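Sortase family protein (PDB 3O0P) probably catalyses the transpeptidation that joins pilin subunits covalently during assembly of the pili of group B Streptococcus. Local coordinates at residues I149-D154 with D174-L179; V153-V158 with L192-R197; Q33-S38 with T103-G108; K95-L100 with T114-H119. All blocks are in the same frame, centred on the assembly; numbering follows the deposited sequence.

Following the chain from its N terminus, interaction 3 opens first, at 33-38, the C-terminal end of helix 22-37, and closes at the loop 103-108. Before that closure interaction 4 has begun at 95-100; it ends at 114-119, so the two cross. Ser104 O links them, meeting both Thr114 OG1 and His99 NE2. Further on, interactions 1 and 2 start from the same strand, 148-159, and share Val153 and Asp154. Interaction 1 closes at 174-179, and the next strand in the chain closes interaction 2 at 192-197. Interactions 1, 2 and 4 join strands of one curled sheet, the sortase beta-barrel, whereas interaction 3 attaches helix 22-37 to it through loop 103-108.

Interaction 1. Residues I149-D154 with D174-L179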
loop_
_atom_site.group_PDB
_atom_site.type_symbol
_atom_site.label_atom_id
_atom_site.label_comp_id
_atom_site.label_asym_id
_atom_site.label_seq_id
_atom_site.Cartn_x
_atom_site.Cartn_y
_atom_site.Cartn_z
ATOM N N ILE A 149 -2.735 9.568 -6.724
ATOM C CA ILE A 149 -1.478 9.326 -7.411
ATOM C C ILE A 149 -1.550 7.977 -8.131
ATOM O O ILE A 149 -2.147 7.026 -7.641
ATOM C CB ILE A 149 -0.283 9.448 -6.435
ATOM C CG1 ILE A 149 -0.405 8.460 -5.283
ATOM C CG2 ILE A 149 -0.179 10.892 -5.917
ATOM C CD1 ILE A 149 0.768 8.456 -4.316
ATOM N N ALA A 150 -0.933 7.908 -9.299
ATOM C CA ALA A 150 -1.050 6.769 -10.222
ATOM C C ALA A 150 0.300 6.116 -10.446
ATOM O O ALA A 150 1.336 6.809 -10.488
ATOM C CB ALA A 150 -1.600 7.242 -11.543
ATOM N N TYR A 151 0.265 4.802 -10.628
ATOM C CA TYR A 151 1.458 4.002 -10.836
ATOM C C TYR A 151 1.195 3.047 -11.997
ATOM O O TYR A 151 0.070 2.567 -12.190
ATOM C CB TYR A 151 1.806 3.221 -9.551
ATOM C CG TYR A 151 2.313 4.161 -8.478
ATOM C CD1 TYR A 151 3.655 4.477 -8.385
ATOM C CD2 TYR A 151 1.438 4.765 -7.584
ATOM C CE1 TYR A 151 4.111 5.404 -7.446
ATOM C CE2 TYR A 151 1.873 5.675 -6.643
ATOM C CZ TYR A 151 3.207 6.000 -6.579
ATOM O OH TYR A 151 3.647 6.916 -5.657
ATOM N N GLN A 152 2.240 2.762 -12.766
ATOM C CA GLN A 152 2.156 1.838 -13.888
ATOM C C GLN A 152 3.091 0.664 -13.657
ATOM O O GLN A 152 4.285 0.854 -13.423
ATOM C CB GLN A 152 2.534 2.549 -15.175
ATOM C CG GLN A 152 2.503 1.639 -16.402
ATOM C CD GLN A 152 2.732 2.417 -17.669
ATOM O OE1 GLN A 152 2.201 3.497 -17.833
ATOM N NE2 GLN A 152 3.542 1.878 -18.559
ATOM N N VAL A 153 2.527 -0.535 -13.668
ATOM C CA VAL A 153 3.263 -1.746 -13.337
ATOM C C VAL A 153 4.469 -1.898 -14.257
ATOM O O VAL A 153 4.335 -1.837 -15.484
ATOM C CB VAL A 153 2.347 -2.976 -13.444
ATOM C CG1 VAL A 153 3.134 -4.262 -13.213
ATOM C CG2 VAL A 153 1.212 -2.862 -12.440
ATOM N N ASP A 154 5.632 -2.144 -13.661
ATOM C CA ASP A 154 6.864 -2.336 -14.421
ATOM C C ASP A 154 7.718 -3.515 -13.942
ATOM O O ASP A 154 8.762 -3.763 -14.513
ATOM C CB ASP A 154 7.722 -1.054 -14.432
ATOM C CG ASP A 154 8.334 -0.704 -13.076
ATOM O OD1 ASP A 154 8.363 -1.547 -12.168
ATOM O OD2 ASP A 154 8.828 0.457 -12.958
ATOM N N ASP A 174 10.083 6.999 -7.697
ATOM C CA ASP A 174 8.828 7.042 -6.959
ATOM C C ASP A 174 8.079 5.776 -7.353
ATOM O O ASP A 174 7.531 5.668 -8.445
ATOM C CB ASP A 174 8.068 8.304 -7.368
ATOM C CG ASP A 174 6.754 8.494 -6.647
ATOM O OD1 ASP A 174 6.212 7.521 -6.066
ATOM O OD2 ASP A 174 6.229 9.629 -6.757
ATOM N N TYR A 175 8.115 4.792 -6.462
ATOM C CA TYR A 175 7.562 3.469 -6.693
ATOM C C TYR A 175 6.444 3.141 -5.703
ATOM O O TYR A 175 6.394 3.657 -4.586
ATOM C CB TYR A 175 8.651 2.393 -6.533
ATOM C CG TYR A 175 9.609 2.223 -7.678
ATOM C CD1 TYR A 175 9.166 1.928 -8.950
ATOM C CD2 TYR A 175 10.971 2.261 -7.454
ATOM C CE1 TYR A 175 10.057 1.701 -10.001
ATOM C CE2 TYR A 175 11.879 2.042 -8.488
ATOM C CZ TYR A 175 11.412 1.758 -9.762
ATOM O OH TYR A 175 12.285 1.550 -10.803
ATOM N N ALA A 176 5.570 2.234 -6.125
ATOM C CA ALA A 176 4.592 1.640 -5.235
ATOM C C ALA A 176 4.531 0.162 -5.554
ATOM O O ALA A 176 4.497 -0.200 -6.719
ATOM C CB ALA A 176 3.218 2.276 -5.430
ATOM N N THR A 177 4.473 -0.676 -4.534
ATOM C CA THR A 177 4.320 -2.104 -4.725
ATOM C C THR A 177 3.064 -2.590 -4.035
ATOM O O THR A 177 2.781 -2.205 -2.897
ATOM C CB THR A 177 5.547 -2.860 -4.198
ATOM O OG1 THR A 177 6.670 -2.519 -5.012
ATOM C CG2 THR A 177 5.363 -4.356 -4.254
ATOM N N LEU A 178 2.321 -3.429 -4.749
ATOM C CA LEU A 178 1.199 -4.174 -4.200
ATOM C C LEU A 178 1.685 -5.572 -3.843
ATOM O O LEU A 178 2.281 -6.261 -4.656
ATOM C CB LEU A 178 0.061 -4.243 -5.215
ATOM C CG LEU A 178 -0.426 -2.879 -5.733
ATOM C CD1 LEU A 178 -1.589 -3.055 -6.649
ATOM C CD2 LEU A 178 -0.761 -1.909 -4.605
ATOM N N LEU A 179 1.457 -5.950 -2.586
ATOM C CA LEU A 179 2.021 -7.139 -1.971
ATOM C C LEU A 179 0.936 -8.101 -1.521
ATOM O O LEU A 179 -0.021 -7.690 -0.865
ATOM C CB LEU A 179 2.857 -6.722 -0.749
ATOM C CG LEU A 179 3.370 -7.813 0.184
ATOM C CD1 LEU A 179 4.378 -8.651 -0.520
ATOM C CD2 LEU A 179 3.946 -7.195 1.466
#
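The ring of Tyr151 lies over the methyl group of Ala176, and its hydroxyl reaches the carboxylate of Asp174. Ala176 CB sits 3.5 Å from the centroid of the Tyr151 ring and only 5° off the ring normal, a CH-pi contact almost exactly over the centre of one face. A small residue suits this place because the flat ring can settle directly on it. Beyond the ring, Tyr151 OH donates to Asp174 OD1 at 2.7 Å, approaching on the syn side of the carboxylate, whose plane is turned 66° from that of the ring. Asp174 CG stands anti to its own backbone N (chi1 -179°), and the oxygens thereby reach the phenol although the CB does not aim at it. The other oxygen, OD2, is held by a salt bridge to Arg197 and by Gly109 N, which fixes the acceptor presented to Tyr151. At the far end of the contact Asp154 OD2 meets the edge of the Tyr175 ring, 3.4 Å from CE1, while its main partner is His196. The axes of the two strand segments approach to 7.6 Å, and the strands are not neighbours in the sheet: strand 189-198 runs between them, and tyrosine is long enough to span the gap. Strand 112-117 borders 174-182 on its other side, and strand 139-143, whose Phe140 also packs on Ala176, borders 148-159.

Interaction 2. Residues V153-V158 with L192-R197; sequences VDQIKV and LVRGHR
A classic beta bulge interrupts the antiparallel pairing of strands 148-159 and 189-198, with Asp154 and Gln155 both facing Arg194. Arg194 O accepts a bond from Asp154 N at 2.8 Å and a weak one from Gln155 N, and Arg194 N bonds back to Gln155 O at 2.9 Å, completing the pairing there. Regular pairing follows through Ile156 with Val193 and Lys157 with Leu192. At the other end Gly195, lacking a side chain, lets its CA come within 3.7 Å of Val153 CA. The extra residue brings Asp154 alongside Arg194, whose guanidinium grips it side-on in a salt bridge: NE (2.9 Å) and NH2 (3.1 Å) both donate to Asp154 OD1. The NE bond uses the syn lone pair, whereas NH2 comes from above the carboxylate plane. Asp154 OD2 accepts from His196 ND1 at 2.8 Å, on the anti side but well out of the carboxylate plane, while the oxygen lies in the imidazole plane. With three donors on its two oxygens, the aspartate is probably kept ionised. The Gln155 amide stacks over one guanidinium face, its plane tilted 26° from it, and Tyr175 makes a cation-pi contact with the opposite face. On the other side of the sheet Val153 CG2 packs 3.7 Å from Val193 CG1. Strand 174-182 flanks 189-198 on its far edge, pairing Leu178 with Val193, while Val153 bonds to Gly137 just ahead of strand 139-143.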
loop_
_atom_site.group_PDB
_atom_site.type_symbol
_atom_site.label_atom_id
_atom_site.label_comp_id
_atom_site.label_asym_id
_atom_site.label_seq_id
_atom_site.Cartn_x
_atom_site.Cartn_y
_atom_site.Cartn_z
ATOM N N VAL A 153 2.527 -0.535 -13.668
ATOM C CA VAL A 153 3.263 -1.746 -13.337
ATOM C C VAL A 153 4.469 -1.898 -14.257
ATOM O O VAL A 153 4.335 -1.837 -15.484
ATOM C CB VAL A 153 2.347 -2.976 -13.444
ATOM C CG1 VAL A 153 3.134 -4.262 -13.213
ATOM C CG2 VAL A 153 1.212 -2.862 -12.440
ATOM N N ASP A 154 5.632 -2.144 -13.661
ATOM C CA ASP A 154 6.864 -2.336 -14.421
ATOM C C ASP A 154 7.718 -3.515 -13.942
ATOM O O ASP A 154 8.762 -3.763 -14.513
ATOM C CB ASP A 154 7.722 -1.054 -14.432
ATOM C CG ASP A 154 8.334 -0.704 -13.076
ATOM O OD1 ASP A 154 8.363 -1.547 -12.168
ATOM O OD2 ASP A 154 8.828 0.457 -12.958
ATOM N N GLN A 155 7.270 -4.262 -12.938
ATOM C CA GLN A 155 8.017 -5.413 -12.455
ATOM C C GLN A 155 7.093 -6.277 -11.624
ATOM O O GLN A 155 6.366 -5.764 -10.804
ATOM C CB GLN A 155 9.187 -4.947 -11.601
ATOM C CG GLN A 155 10.077 -6.082 -11.086
ATOM C CD GLN A 155 11.253 -5.571 -10.279
ATOM O OE1 GLN A 155 12.304 -5.283 -10.820
ATOM N NE2 GLN A 155 11.068 -5.440 -8.987
ATOM N N ILE A 156 7.121 -7.583 -11.842
ATOM C CA ILE A 156 6.356 -8.508 -11.049
ATOM C C ILE A 156 7.301 -9.610 -10.609
ATOM O O ILE A 156 7.948 -10.242 -11.443
ATOM C CB ILE A 156 5.199 -9.092 -11.867
ATOM C CG1 ILE A 156 4.294 -7.940 -12.332
ATOM C CG2 ILE A 156 4.438 -10.095 -11.037
ATOM C CD1 ILE A 156 3.235 -8.319 -13.303
ATOM N N LYS A 157 7.419 -9.784 -9.295
ATOM C CA LYS A 157 8.356 -10.743 -8.724
ATOM C C LYS A 157 7.688 -11.569 -7.652
ATOM O O LYS A 157 6.842 -11.075 -6.923
ATOM C CB LYS A 157 9.576 -10.052 -8.118
ATOM C CG LYS A 157 10.453 -9.383 -9.142
ATOM C CD LYS A 157 11.669 -8.720 -8.518
ATOM C CE LYS A 157 12.773 -9.719 -8.251
ATOM N NZ LYS A 157 14.025 -9.046 -7.833
ATOM N N VAL A 158 8.099 -12.829 -7.544
ATOM C CA VAL A 158 7.683 -13.716 -6.470
ATOM C C VAL A 158 8.929 -13.983 -5.654
ATOM O O VAL A 158 9.937 -14.435 -6.199
ATOM C CB VAL A 158 7.090 -15.015 -7.028
ATOM C CG1 VAL A 158 6.910 -16.038 -5.909
ATOM C CG2 VAL A 158 5.771 -14.715 -7.729
ATOM N N LEU A 192 4.928 -9.557 -5.497
ATOM C CA LEU A 192 5.221 -8.132 -5.459
ATOM C C LEU A 192 5.008 -7.536 -6.849
ATOM O O LEU A 192 5.766 -7.818 -7.771
ATOM C CB LEU A 192 6.679 -7.885 -5.033
ATOM C CG LEU A 192 7.057 -8.098 -3.565
ATOM C CD1 LEU A 192 6.729 -9.478 -3.050
ATOM C CD2 LEU A 192 8.550 -7.823 -3.362
ATOM N N VAL A 193 3.963 -6.729 -6.995
ATOM C CA VAL A 193 3.659 -6.032 -8.235
ATOM C C VAL A 193 4.056 -4.571 -8.064
ATOM O O VAL A 193 3.388 -3.830 -7.361
ATOM C CB VAL A 193 2.157 -6.169 -8.567
ATOM C CG1 VAL A 193 1.841 -5.434 -9.845
ATOM C CG2 VAL A 193 1.757 -7.656 -8.698
ATOM N N ARG A 194 5.146 -4.166 -8.714
ATOM C CA ARG A 194 5.685 -2.833 -8.594
ATOM C C ARG A 194 5.289 -1.978 -9.784
ATOM O O ARG A 194 5.318 -2.433 -10.931
ATOM C CB ARG A 194 7.210 -2.895 -8.507
ATOM C CG ARG A 194 7.848 -1.550 -8.187
ATOM C CD ARG A 194 9.366 -1.593 -8.250
ATOM N NE ARG A 194 9.801 -1.680 -9.631
ATOM C CZ ARG A 194 11.066 -1.794 -10.011
ATOM N NH1 ARG A 194 11.999 -1.915 -9.088
ATOM N NH2 ARG A 194 11.379 -1.826 -11.305
ATOM N N GLY A 195 4.910 -0.739 -9.500
ATOM C CA GLY A 195 4.697 0.255 -10.535
ATOM C C GLY A 195 5.465 1.534 -10.246
ATOM O O GLY A 195 5.810 1.812 -9.108
ATOM N N HIS A 196 5.737 2.303 -11.289
ATOM C CA HIS A 196 6.380 3.610 -11.145
ATOM C C HIS A 196 5.393 4.724 -11.375
ATOM O O HIS A 196 4.380 4.551 -12.052
ATOM C CB HIS A 196 7.574 3.768 -12.097
ATOM C CG HIS A 196 7.233 3.628 -13.544
ATOM N ND1 HIS A 196 7.433 2.465 -14.259
ATOM C CD2 HIS A 196 6.698 4.518 -14.416
ATOM C CE1 HIS A 196 7.064 2.657 -15.513
ATOM N NE2 HIS A 196 6.593 3.884 -15.633
ATOM N N ARG A 197 5.680 5.859 -10.768
ATOM C CA ARG A 197 4.772 6.981 -10.800
ATOM C C ARG A 197 4.534 7.456 -12.236
ATOM O O ARG A 197 5.471 7.661 -13.001
ATOM C CB ARG A 197 5.377 8.105 -9.977
ATOM C CG ARG A 197 4.497 9.333 -9.811
ATOM C CD ARG A 197 3.407 9.135 -8.780
ATOM N NE ARG A 197 2.618 10.343 -8.696
ATOM C CZ ARG A 197 2.889 11.376 -7.906
ATOM N NH1 ARG A 197 3.924 11.327 -7.087
ATOM N NH2 ARG A 197 2.124 12.468 -7.945
HETATM O O HOH W 1 8.540 -6.289 -7.763
#

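Interaction 3. Residues Q33-S38 with T103-G108; sequences QAYNDS and TSLPIG
Hydrogen bonding between Asn36 and Leu105 is the direct polar link between helix and loop. Asn36 OD1 accepts from Leu105 N at 2.8 Å, with an angle of 159° at the hydrogen, and Asn36 ND2 returns a weak bond to Leu105 O at 3.3 Å. Asparagine suits the place because one short amide offers both an acceptor and a donor to the backbone of a single residue. Leu105 O is used twice: Ile107 N also bonds to it, closing the inverse gamma turn centred on Pro106.

Water extends the polar contact. One molecule donates to Gln33 OE1 and Gly108 O and accepts from Asn36 ND2, giving the amide nitrogen a second partner. Another connects Tyr35 OH with Thr103 O, and a third lies between Asn36 O and Ser104 OG, the latter also bonded to His113 N.

Apolar packing fills in around the amide. A chi1 of 173° turns the ring of Tyr35 away from the backbone N and brings the side chain across that of Leu105 at about a right angle, CD2 of the Tyr35 ring 3.4 Å from Leu105 CD1. Ile107 covers the other end: its CG1 is 3.6 Å from Asn36 ND2, and its CD1 is 3.8 Å from Gln33 N, against the helix backbone.

Leu105 and Ile107 both also touch Ala32, one turn before Asn36 in helix 22-37, and Ile107 touches Met29. The loop they belong to connects strands 97-99 and 112-117, where Leu105 and Pro106 pack on His99 and Pro106 on Thr114; helix 22-37 is thus held against a loop of the sortase barrel.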
loop_
_atom_site.group_PDB
_atom_site.type_symbol
_atom_site.label_atom_id
_atom_site.label_comp_id
_atom_site.label_asym_id
_atom_site.label_seq_id
_atom_site.Cartn_x
_atom_site.Cartn_y
_atom_site.Cartn_z
ATOM N N GLN A 33 5.626 13.901 4.989
ATOM C CA GLN A 33 6.904 14.070 4.314
ATOM C C GLN A 33 8.062 13.919 5.296
ATOM O O GLN A 33 9.059 13.271 5.003
ATOM C CB GLN A 33 6.931 15.451 3.640
ATOM C CG GLN A 33 8.226 15.750 2.957
ATOM C CD GLN A 33 8.419 14.810 1.781
ATOM O OE1 GLN A 33 7.484 14.541 1.021
ATOM N NE2 GLN A 33 9.627 14.284 1.640
ATOM N N ALA A 34 7.970 14.587 6.450
ATOM C CA ALA A 34 9.009 14.474 7.450
ATOM C C ALA A 34 9.196 13.028 7.908
ATOM O O ALA A 34 10.326 12.572 8.087
ATOM C CB ALA A 34 8.740 15.418 8.642
ATOM N N TYR A 35 8.096 12.311 8.105
ATOM C CA TYR A 35 8.151 10.898 8.466
ATOM C C TYR A 35 8.879 10.116 7.371
ATOM O O TYR A 35 9.771 9.332 7.655
ATOM C CB TYR A 35 6.719 10.357 8.658
ATOM C CG TYR A 35 6.702 8.873 8.877
ATOM C CD1 TYR A 35 6.716 8.347 10.160
ATOM C CD2 TYR A 35 6.675 7.984 7.801
ATOM C CE1 TYR A 35 6.715 6.979 10.380
ATOM C CE2 TYR A 35 6.671 6.611 8.011
ATOM C CZ TYR A 35 6.710 6.125 9.307
ATOM O OH TYR A 35 6.720 4.774 9.499
ATOM N N ASN A 36 8.533 10.351 6.108
ATOM C CA ASN A 36 9.195 9.632 5.011
ATOM C C ASN A 36 10.680 9.943 4.943
ATOM O O ASN A 36 11.496 9.073 4.679
ATOM C CB ASN A 36 8.539 9.953 3.663
ATOM C CG ASN A 36 7.317 9.136 3.411
ATOM O OD1 ASN A 36 6.990 8.268 4.204
ATOM N ND2 ASN A 36 6.653 9.388 2.289
ATOM N N ASP A 37 11.045 11.193 5.169
ATOM C CA ASP A 37 12.456 11.553 5.134
ATOM C C ASP A 37 13.251 10.911 6.255
ATOM O O ASP A 37 14.453 10.720 6.113
ATOM C CB ASP A 37 12.604 13.063 5.229
ATOM C CG ASP A 37 12.177 13.770 3.980
ATOM O OD1 ASP A 37 12.034 13.110 2.938
ATOM O OD2 ASP A 37 12.017 15.007 4.063
ATOM N N SER A 38 12.612 10.614 7.384
ATOM C CA SER A 38 13.296 9.974 8.509
ATOM C C SER A 38 13.024 8.469 8.586
ATOM O O SER A 38 13.365 7.836 9.576
ATOM C CB SER A 38 12.886 10.647 9.820
ATOM O OG SER A 38 11.501 10.505 10.054
ATOM N N THR A 103 7.885 1.143 5.134
ATOM C CA THR A 103 7.916 1.654 3.771
ATOM C C THR A 103 7.345 3.074 3.752
ATOM O O THR A 103 6.693 3.527 4.705
ATOM C CB THR A 103 7.158 0.749 2.778
ATOM O OG1 THR A 103 5.730 0.874 2.923
ATOM C CG2 THR A 103 7.603 -0.717 2.967
ATOM N N SER A 104 7.627 3.796 2.684
ATOM C CA SER A 104 7.195 5.178 2.601
ATOM C C SER A 104 5.677 5.253 2.721
ATOM O O SER A 104 4.954 4.388 2.212
ATOM C CB SER A 104 7.577 5.767 1.266
ATOM O OG SER A 104 8.944 5.582 0.956
ATOM N N LEU A 105 5.187 6.291 3.373
ATOM C CA LEU A 105 3.758 6.579 3.361
ATOM C C LEU A 105 3.351 6.931 1.948
ATOM O O LEU A 105 4.160 7.464 1.174
ATOM C CB LEU A 105 3.484 7.759 4.269
ATOM C CG LEU A 105 3.773 7.523 5.756
ATOM C CD1 LEU A 105 3.580 8.801 6.521
ATOM C CD2 LEU A 105 2.881 6.428 6.337
ATOM N N PRO A 106 2.094 6.632 1.573
ATOM C CA PRO A 106 1.668 6.702 0.168
ATOM C C PRO A 106 1.305 8.111 -0.286
ATOM O O PRO A 106 0.136 8.435 -0.559
ATOM C CB PRO A 106 0.471 5.762 0.121
ATOM C CG PRO A 106 -0.083 5.848 1.511
ATOM C CD PRO A 106 1.127 5.899 2.409
ATOM N N ILE A 107 2.333 8.942 -0.386
ATOM C CA ILE A 107 2.158 10.321 -0.829
ATOM C C ILE A 107 3.048 10.657 -2.019
ATOM O O ILE A 107 3.042 11.781 -2.492
ATOM C CB ILE A 107 2.445 11.326 0.319
ATOM C CG1 ILE A 107 3.866 11.194 0.879
ATOM C CG2 ILE A 107 1.446 11.110 1.444
ATOM C CD1 ILE A 107 4.267 12.355 1.801
ATOM N N GLY A 108 3.831 9.683 -2.484
ATOM C CA GLY A 108 4.717 9.899 -3.599
ATOM C C GLY A 108 5.872 10.800 -3.236
ATOM O O GLY A 108 6.032 11.183 -2.091
HETATM O O HOH W 2 7.482 11.742 0.572
HETATM O O HOH W 3 6.146 3.102 7.361
HETATM O O HOH W 4 10.500 7.416 2.017
#

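Interaction 4. Residues K95-L100 with T114-H119; sequences KGAGHL and TVITAH
His99 reaches across to Thr114 and Val115 with one corner of its imidazole. At its CB a chi1 of 167° points CG away from the main-chain nitrogen, swinging the ring toward the start of the partner strand. CG lies 4.0 Å from Val115 O, and CD2 comes nearer, 3.5 Å from the same oxygen. CD2 is also 3.5 Å from Thr114 OG1, which sits at the ring edge and in its plane. Both ring nitrogens are bonded further out, NE2 to Ser104 O and ND1 to Tyr60 OH, so the buried imidazole cannot turn freely. Thr114 OG1 shares Ser104 O.

The backbones form an antiparallel pair within the sortase beta-barrel, with strand 80-85 beyond 97-99 and strand 174-182 beyond 112-117. Gly98 and Thr117 are the hydrogen-bonded pair: Gly98 N meets Thr117 O at 2.8 Å, and Thr117 N returns the bond to Gly98 O. Thr117 CG2 rests 3.7 Å from Gly98 O. His99 and Ile116 follow as a non-hydrogen-bonded pair, then Leu100 N bonds to Val115 O. Leu100 and Val115 lie side by side and both touch Leu179. At the opposite end a water accepts from His119 N and donates to Gly96 O.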
loop_
_atom_site.group_PDB
_atom_site.type_symbol
_atom_site.label_atom_id
_atom_site.label_comp_id
_atom_site.label_asym_id
_atom_site.label_seq_id
_atom_site.Cartn_x
_atom_site.Cartn_y
_atom_site.Cartn_z
ATOM N N LYS A 95 -10.355 -6.537 6.779
ATOM C CA LYS A 95 -11.346 -5.551 6.344
ATOM C C LYS A 95 -10.924 -4.666 5.158
ATOM O O LYS A 95 -11.693 -3.814 4.705
ATOM C CB LYS A 95 -11.759 -4.671 7.528
ATOM C CG LYS A 95 -10.631 -3.848 8.113
ATOM C CD LYS A 95 -11.089 -3.063 9.344
ATOM C CE LYS A 95 -9.939 -2.254 9.917
ATOM N NZ LYS A 95 -10.400 -1.316 10.969
ATOM N N GLY A 96 -9.712 -4.839 4.647
ATOM C CA GLY A 96 -9.273 -3.998 3.552
ATOM C C GLY A 96 -7.800 -4.169 3.306
ATOM O O GLY A 96 -7.221 -5.215 3.595
ATOM N N ALA A 97 -7.202 -3.125 2.747
ATOM C CA ALA A 97 -5.769 -3.124 2.497
ATOM C C ALA A 97 -5.042 -2.465 3.644
ATOM O O ALA A 97 -5.600 -1.618 4.348
ATOM C CB ALA A 97 -5.444 -2.424 1.199
ATOM N N GLY A 98 -3.780 -2.864 3.821
ATOM C CA GLY A 98 -2.909 -2.264 4.807
ATOM C C GLY A 98 -1.709 -1.633 4.142
ATOM O O GLY A 98 -1.371 -1.898 3.001
ATOM N N HIS A 99 -1.049 -0.793 4.900
ATOM C CA HIS A 99 0.219 -0.204 4.507
ATOM C C HIS A 99 1.323 -0.868 5.318
ATOM O O HIS A 99 1.188 -1.100 6.532
ATOM C CB HIS A 99 0.204 1.296 4.753
ATOM C CG HIS A 99 1.562 1.903 4.655
ATOM N ND1 HIS A 99 2.358 2.146 5.755
ATOM C CD2 HIS A 99 2.289 2.265 3.573
ATOM C CE1 HIS A 99 3.524 2.607 5.345
ATOM N NE2 HIS A 99 3.507 2.686 4.026
ATOM N N LEU A 100 2.399 -1.238 4.639
ATOM C CA LEU A 100 3.491 -1.941 5.281
ATOM C C LEU A 100 4.404 -0.979 6.036
ATOM O O LEU A 100 5.126 -0.186 5.444
ATOM C CB LEU A 100 4.273 -2.743 4.259
ATOM C CG LEU A 100 5.271 -3.737 4.826
ATOM C CD1 LEU A 100 4.573 -4.783 5.686
ATOM C CD2 LEU A 100 6.025 -4.390 3.702
ATOM N N THR A 114 6.281 3.111 -1.502
ATOM C CA THR A 114 5.218 2.715 -0.588
ATOM C C THR A 114 4.782 1.302 -0.931
ATOM O O THR A 114 4.777 0.933 -2.106
ATOM C CB THR A 114 4.028 3.702 -0.710
ATOM O OG1 THR A 114 3.118 3.511 0.361
ATOM C CG2 THR A 114 3.278 3.579 -2.011
ATOM N N VAL A 115 4.402 0.520 0.080
ATOM C CA VAL A 115 3.926 -0.837 -0.135
ATOM C C VAL A 115 2.546 -0.992 0.497
ATOM O O VAL A 115 2.364 -0.710 1.685
ATOM C CB VAL A 115 4.916 -1.858 0.435
ATOM C CG1 VAL A 115 4.377 -3.262 0.211
ATOM C CG2 VAL A 115 6.273 -1.701 -0.204
ATOM N N ILE A 116 1.590 -1.391 -0.331
ATOM C CA ILE A 116 0.200 -1.610 0.065
ATOM C C ILE A 116 -0.075 -3.104 -0.078
ATOM O O ILE A 116 0.291 -3.709 -1.081
ATOM C CB ILE A 116 -0.752 -0.814 -0.845
ATOM C CG1 ILE A 116 -0.371 0.666 -0.834
ATOM C CG2 ILE A 116 -2.201 -0.995 -0.437
ATOM C CD1 ILE A 116 -0.329 1.319 0.554
ATOM N N THR A 117 -0.738 -3.691 0.917
ATOM C CA THR A 117 -0.882 -5.123 0.956
ATOM C C THR A 117 -2.319 -5.537 1.277
ATOM O O THR A 117 -3.033 -4.850 2.001
ATOM C CB THR A 117 0.153 -5.735 1.937
ATOM O OG1 THR A 117 0.188 -7.152 1.792
ATOM C CG2 THR A 117 -0.130 -5.389 3.400
ATOM N N ALA A 118 -2.742 -6.669 0.729
ATOM C CA ALA A 118 -4.020 -7.257 1.096
ATOM C C ALA A 118 -3.960 -8.743 0.814
ATOM O O ALA A 118 -3.165 -9.211 0.019
ATOM C CB ALA A 118 -5.178 -6.594 0.344
ATOM N N HIS A 119 -4.814 -9.472 1.498
ATOM C CA HIS A 119 -4.782 -10.922 1.445
ATOM C C HIS A 119 -5.280 -11.464 0.109
ATOM O O HIS A 119 -6.162 -10.869 -0.532
ATOM C CB HIS A 119 -5.609 -11.526 2.599
ATOM C CG HIS A 119 -4.937 -12.685 3.267
ATOM N ND1 HIS A 119 -4.678 -13.867 2.607
ATOM C CD2 HIS A 119 -4.473 -12.848 4.526
ATOM C CE1 HIS A 119 -4.089 -14.712 3.434
ATOM N NE2 HIS A 119 -3.950 -14.117 4.604
HETATM O O HOH W 5 -6.427 -7.854 3.227
#